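Local coordinates for genome polyprotein (PDB 6QWT) that probably copies viral RNA from an RNA template, acting as the 3Dpol RNA-dependent RNA polymerase released from the polyprotein's C-terminal end, at residues E228-D233 and V341-P346; D335-T340 and V379-R384. All blocks are in the same frame, centred on the assembly; numbering follows the deposited sequence.

Interaction 1: residues E228-D233 and V341-P346; sequences EVWALD and VPSIHP
The indole of Trp230 lies against Ser343, His345 and Pro346, joining the motif A strand of the polymerase palm to the loop that leads into the motif D helix, 346-356. The packing is close on the Pro346 side and wetter toward Glu228. Pro346, in the first turn of the helix, lays its ring over one face of the indole in a CH-pi contact, its CD 3.6 Å from the centroid of the Trp230 six-membered ring and 18° off the ring normal. Beside it the imidazole of His345 approaches the far end of the indole obliquely, with CD2 of His345 3.4 Å from CH2 of Trp230 and the ring planes inclined at 62°. This histidine is itself held twice: ND1 caps the helix at the backbone N of Ser347, and NE2 bonds to the carbonyl of Pro371. Leu232, two residues on along the strand, adds a slacker apolar touch, its CD2 4.3 Å from CB of Pro346. At the other end the contact thins to polar atoms and a water. Glu228 runs out extended past Ser343, and its OE1 is bonded to Thr373. Water 1 donates to O of Glu228 at 2.8 Å and accepts from OG of Ser343, bridging the two segments. Trans about its first torsion, Ser343 carries its hydroxyl to the indole's edge, where NE1 of Trp230 donates to OG of Ser343 over 3.0 Å, nearly straight at 170° and in the ring plane.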
loop_
_atom_site.group_PDB
_atom_site.type_symbol
_atom_site.label_atom_id
_atom_site.label_comp_id
_atom_site.label_asym_id
_atom_site.label_seq_id
_atom_site.Cartn_x
_atom_site.Cartn_y
_atom_site.Cartn_z
ATOM N N GLU A 228 21.277 11.328 -10.112
ATOM C CA GLU A 228 20.237 11.903 -9.276
ATOM C C GLU A 228 19.052 10.951 -9.204
ATOM O O GLU A 228 18.571 10.469 -10.235
ATOM C CB GLU A 228 19.801 13.273 -9.802
ATOM C CG GLU A 228 20.679 14.416 -9.307
ATOM C CD GLU A 228 20.260 15.762 -9.861
ATOM O OE1 GLU A 228 19.944 16.664 -9.058
ATOM O OE2 GLU A 228 20.250 15.919 -11.100
ATOM N N VAL A 229 18.600 10.674 -7.984
ATOM C CA VAL A 229 17.425 9.854 -7.726
ATOM C C VAL A 229 16.481 10.671 -6.857
ATOM O O VAL A 229 16.921 11.307 -5.893
ATOM C CB VAL A 229 17.792 8.522 -7.044
ATOM C CG1 VAL A 229 16.557 7.652 -6.852
ATOM C CG2 VAL A 229 18.846 7.780 -7.858
ATOM N N TRP A 230 15.196 10.666 -7.202
ATOM C CA TRP A 230 14.208 11.515 -6.550
ATOM C C TRP A 230 13.153 10.678 -5.843
ATOM O O TRP A 230 12.744 9.621 -6.338
ATOM C CB TRP A 230 13.537 12.447 -7.563
ATOM C CG TRP A 230 14.504 13.362 -8.242
ATOM C CD1 TRP A 230 15.056 13.199 -9.479
ATOM C CD2 TRP A 230 15.046 14.580 -7.716
ATOM N NE1 TRP A 230 15.906 14.244 -9.758
ATOM C CE2 TRP A 230 15.917 15.105 -8.692
ATOM C CE3 TRP A 230 14.878 15.277 -6.516
ATOM C CZ2 TRP A 230 16.618 16.295 -8.506
ATOM C CZ3 TRP A 230 15.575 16.459 -6.335
ATOM C CH2 TRP A 230 16.433 16.954 -7.323
ATOM N N ALA A 231 12.720 11.157 -4.680
ATOM C CA ALA A 231 11.603 10.582 -3.949
ATOM C C ALA A 231 10.497 11.619 -3.833
ATOM O O ALA A 231 10.767 12.804 -3.614
ATOM C CB ALA A 231 12.024 10.114 -2.553
ATOM N N LEU A 232 9.255 11.177 -3.995
ATOM C CA LEU A 232 8.121 12.053 -3.754
ATOM C C LEU A 232 6.948 11.225 -3.262
ATOM O O LEU A 232 6.918 9.999 -3.401
ATOM C CB LEU A 232 7.732 12.857 -5.001
ATOM C CG LEU A 232 7.362 12.130 -6.292
ATOM C CD1 LEU A 232 5.924 11.634 -6.265
ATOM C CD2 LEU A 232 7.586 13.061 -7.477
ATOM N N ASP A 233 5.983 11.917 -2.671
ATOM C CA ASP A 233 4.795 11.292 -2.120
ATOM C C ASP A 233 3.569 12.057 -2.591
ATOM O O ASP A 233 3.636 13.254 -2.883
ATOM C CB ASP A 233 4.847 11.252 -0.583
ATOM C CG ASP A 233 3.797 10.335 0.014
ATOM O OD1 ASP A 233 2.939 10.826 0.780
ATOM O OD2 ASP A 233 3.828 9.121 -0.284
ATOM N N VAL A 341 17.680 10.368 -17.123
ATOM C CA VAL A 341 18.862 10.990 -17.713
ATOM C C VAL A 341 18.440 11.653 -19.020
ATOM O O VAL A 341 18.088 10.949 -19.978
ATOM C CB VAL A 341 19.988 9.969 -17.945
ATOM C CG1 VAL A 341 21.144 10.630 -18.679
ATOM C CG2 VAL A 341 20.463 9.378 -16.628
ATOM N N PRO A 342 18.446 12.992 -19.114
ATOM C CA PRO A 342 18.817 13.943 -18.058
ATOM C C PRO A 342 17.810 13.996 -16.909
ATOM O O PRO A 342 16.665 13.571 -17.064
ATOM C CB PRO A 342 18.863 15.284 -18.797
ATOM C CG PRO A 342 17.934 15.106 -19.950
ATOM C CD PRO A 342 18.102 13.678 -20.374
ATOM N N SER A 343 18.247 14.519 -15.767
ATOM C CA SER A 343 17.423 14.507 -14.567
ATOM C C SER A 343 16.269 15.494 -14.696
ATOM O O SER A 343 16.472 16.663 -15.036
ATOM C CB SER A 343 18.274 14.844 -13.344
ATOM O OG SER A 343 17.484 14.889 -12.171
ATOM N N ILE A 344 15.058 15.020 -14.421
ATOM C CA ILE A 344 13.864 15.856 -14.398
ATOM C C ILE A 344 13.530 16.153 -12.943
ATOM O O ILE A 344 13.312 15.232 -12.147
ATOM C CB ILE A 344 12.686 15.178 -15.114
ATOM C CG1 ILE A 344 13.012 14.978 -16.596
ATOM C CG2 ILE A 344 11.416 16.001 -14.950
ATOM C CD1 ILE A 344 11.882 14.377 -17.403
ATOM N N HIS A 345 13.501 17.433 -12.591
ATOM C CA HIS A 345 13.272 17.816 -11.207
ATOM C C HIS A 345 11.807 17.594 -10.836
ATOM O O HIS A 345 10.916 17.815 -11.662
ATOM C CB HIS A 345 13.659 19.280 -10.995
ATOM C CG HIS A 345 13.870 19.654 -9.562
ATOM N ND1 HIS A 345 12.842 20.075 -8.743
ATOM C CD2 HIS A 345 14.993 19.689 -8.805
ATOM C CE1 HIS A 345 13.322 20.347 -7.543
ATOM N NE2 HIS A 345 14.624 20.121 -7.554
ATOM N N PRO A 346 11.523 17.146 -9.610
ATOM C CA PRO A 346 10.121 16.953 -9.204
ATOM C C PRO A 346 9.304 18.230 -9.217
ATOM O O PRO A 346 8.069 18.153 -9.177
ATOM C CB PRO A 346 10.236 16.371 -7.786
ATOM C CG PRO A 346 11.624 16.688 -7.342
ATOM C CD PRO A 346 12.463 16.684 -8.576
HETATM O O HOH W 1 16.993 11.753 -12.099
#

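Interaction 2: residues D335-T340 and V379-R384; sequences DVLYAT and VTFLKR
Leu337 packs across Val379 and Phe381, and tracing it outward shows how one branched side chain can serve several partners. Its CB points from the strand toward segment 379-384, and CG stands beside the backbone N, anti to the carbonyl carbon (chi1 -59°). There CG of Leu337 meets CD1 of Phe381 at 3.7 Å, approaching the ring obliquely. Beyond it the methyls part: CD1 of Leu337 settles 3.8 Å from CB of Phe381, at the root of the aromatic side chain, whereas CD2 of Leu337 reaches CG1 of Val379 at 3.5 Å and also passes near the carbonyl of Thr380. Phe386 of the following strand and Phe223 help enclose the leucine. The strand belongs to the palm of the polymerase, descending from the YGDD turn of motif C, and the Phe-Leu-Lys-Arg sequence opposite it is the signature of motif E, which in related polymerases forms the primer grip between palm and thumb. A type I' turn from Phe381 to Arg384 shapes that element: the backbones of Phe381 and Arg384 bond to each other in both directions, and the guanidinium NH1 of Arg384 returns to O of Leu382 at 2.9 Å. Leu382 folds over the centre of one face of the Phe381 ring. Phe381, its chi1 trans at -172°, turns the edge of its ring toward the Asp335 backbone, CE1 of Phe381 3.8 Å from O of Asp335, with N of Val336 also near the ring plane. Water 3 bridges the two backbones, donating to O of Val336 and to O of Thr380, each at 2.9 Å.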
loop_
_atom_site.group_PDB
_atom_site.type_symbol
_atom_site.label_atom_id
_atom_site.label_comp_id
_atom_site.label_asym_id
_atom_site.label_seq_id
_atom_site.Cartn_x
_atom_site.Cartn_y
_atom_site.Cartn_z
ATOM N N ASP A 335 4.034 5.876 -2.817
ATOM C CA ASP A 335 5.460 6.079 -2.611
ATOM C C ASP A 335 6.219 5.798 -3.904
ATOM O O ASP A 335 5.926 4.827 -4.604
ATOM C CB ASP A 335 5.976 5.183 -1.487
ATOM C CG ASP A 335 5.395 5.554 -0.145
ATOM O OD1 ASP A 335 5.820 6.580 0.426
ATOM O OD2 ASP A 335 4.508 4.822 0.333
ATOM N N VAL A 336 7.198 6.649 -4.214
ATOM C CA VAL A 336 7.825 6.680 -5.530
ATOM C C VAL A 336 9.299 6.989 -5.382
ATOM O O VAL A 336 9.691 7.939 -4.692
ATOM C CB VAL A 336 7.196 7.726 -6.473
ATOM C CG1 VAL A 336 8.108 7.888 -7.703
ATOM C CG2 VAL A 336 5.805 7.316 -6.845
ATOM N N LEU A 337 10.102 6.200 -6.082
ATOM C CA LEU A 337 11.430 6.617 -6.485
ATOM C C LEU A 337 11.488 6.700 -8.004
ATOM O O LEU A 337 10.924 5.850 -8.698
ATOM C CB LEU A 337 12.522 5.654 -5.979
ATOM C CG LEU A 337 12.667 5.417 -4.476
ATOM C CD1 LEU A 337 13.826 4.451 -4.223
ATOM C CD2 LEU A 337 12.896 6.730 -3.760
ATOM N N TYR A 338 12.177 7.711 -8.532
ATOM C CA TYR A 338 12.370 7.784 -9.976
ATOM C C TYR A 338 13.706 8.446 -10.272
ATOM O O TYR A 338 14.266 9.170 -9.444
ATOM C CB TYR A 338 11.213 8.522 -10.669
ATOM C CG TYR A 338 11.265 10.034 -10.607
ATOM C CD1 TYR A 338 11.993 10.761 -11.542
ATOM C CD2 TYR A 338 10.555 10.738 -9.640
ATOM C CE1 TYR A 338 12.035 12.140 -11.503
ATOM C CE2 TYR A 338 10.592 12.118 -9.596
ATOM C CZ TYR A 338 11.334 12.813 -10.529
ATOM O OH TYR A 338 11.374 14.189 -10.491
ATOM N N ALA A 339 14.210 8.178 -11.473
ATOM C CA ALA A 339 15.448 8.765 -11.952
ATOM C C ALA A 339 15.402 8.787 -13.471
ATOM O O ALA A 339 14.958 7.820 -14.095
ATOM C CB ALA A 339 16.662 7.974 -11.455
ATOM N N THR A 340 15.849 9.897 -14.053
ATOM C CA THR A 340 15.921 10.052 -15.499
ATOM C C THR A 340 17.273 10.636 -15.885
ATOM O O THR A 340 17.931 11.306 -15.085
ATOM C CB THR A 340 14.809 10.966 -16.041
ATOM O OG1 THR A 340 14.985 12.293 -15.526
ATOM C CG2 THR A 340 13.431 10.449 -15.645
ATOM N N VAL A 379 17.815 9.678 -0.446
ATOM C CA VAL A 379 16.432 9.323 -0.731
ATOM C C VAL A 379 15.901 8.371 0.335
ATOM O O VAL A 379 16.636 7.545 0.889
ATOM C CB VAL A 379 16.360 8.714 -2.148
ATOM C CG1 VAL A 379 15.952 7.250 -2.107
ATOM C CG2 VAL A 379 15.456 9.536 -3.049
ATOM N N THR A 380 14.611 8.503 0.643
ATOM C CA THR A 380 13.900 7.565 1.503
ATOM C C THR A 380 12.779 6.907 0.711
ATOM O O THR A 380 12.102 7.562 -0.088
ATOM C CB THR A 380 13.316 8.246 2.750
ATOM O OG1 THR A 380 12.252 9.127 2.366
ATOM C CG2 THR A 380 14.388 9.033 3.489
ATOM N N PHE A 381 12.594 5.609 0.937
ATOM C CA PHE A 381 11.562 4.824 0.267
ATOM C C PHE A 381 10.940 3.908 1.307
ATOM O O PHE A 381 11.651 3.111 1.927
ATOM C CB PHE A 381 12.148 4.014 -0.896
ATOM C CG PHE A 381 11.114 3.323 -1.741
ATOM C CD1 PHE A 381 10.034 4.025 -2.253
ATOM C CD2 PHE A 381 11.225 1.970 -2.028
ATOM C CE1 PHE A 381 9.080 3.392 -3.033
ATOM C CE2 PHE A 381 10.277 1.332 -2.807
ATOM C CZ PHE A 381 9.203 2.044 -3.311
ATOM N N LEU A 382 9.626 4.025 1.498
ATOM C CA LEU A 382 8.925 3.321 2.573
ATOM C C LEU A 382 9.570 3.631 3.924
ATOM O O LEU A 382 9.842 2.742 4.736
ATOM C CB LEU A 382 8.883 1.814 2.312
ATOM C CG LEU A 382 8.255 1.361 0.991
ATOM C CD1 LEU A 382 8.502 -0.126 0.758
ATOM C CD2 LEU A 382 6.764 1.673 0.968
ATOM N N LYS A 383 9.837 4.920 4.143
ATOM C CA LYS A 383 10.420 5.445 5.378
ATOM C C LYS A 383 11.836 4.928 5.639
ATOM O O LYS A 383 12.324 5.007 6.772
ATOM C CB LYS A 383 9.524 5.144 6.587
ATOM C CG LYS A 383 8.159 5.830 6.546
ATOM C CD LYS A 383 7.357 5.535 7.811
ATOM C CE LYS A 383 6.872 6.816 8.482
ATOM N NZ LYS A 383 6.712 6.655 9.961
ATOM N N ARG A 384 12.530 4.421 4.618
ATOM C CA ARG A 384 13.841 3.812 4.807
ATOM C C ARG A 384 14.881 4.450 3.896
ATOM O O ARG A 384 14.621 4.685 2.711
ATOM C CB ARG A 384 13.800 2.302 4.534
ATOM C CG ARG A 384 12.866 1.514 5.442
ATOM C CD ARG A 384 12.373 0.262 4.729
ATOM N NE ARG A 384 11.879 -0.762 5.646
ATOM C CZ ARG A 384 10.603 -0.893 6.002
ATOM N NH1 ARG A 384 9.689 -0.057 5.526
ATOM N NH2 ARG A 384 10.240 -1.860 6.835
HETATM O O HOH W 2 8.239 6.421 0.353
HETATM O O HOH W 3 9.760 7.583 -1.833
#

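In the fold
Strands 230-235 and 335-340 are neighbours in the palm sheet, and the two contacts, centred about 10 Å apart, pack on its opposite faces. Interaction 1 uses the face of Trp230 and Leu232; interaction 2 uses that of Leu337, where Ala231 also touches Val379. Tyr338 ties them together: its O lies 2.9 Å from N of Trp230, a probable strand-to-strand hydrogen bond, while its OH lies 2.8 Å from O of Ile344 and probably bonds the loop of interaction 1. At this family's active site, OD2 of Asp233 in motif A sits 3.3 Å from OD1 of Asp335 in the YGDD motif; interaction 2 abuts this acidic pair through Asp335, while interaction 1 lies toward the strand's far end.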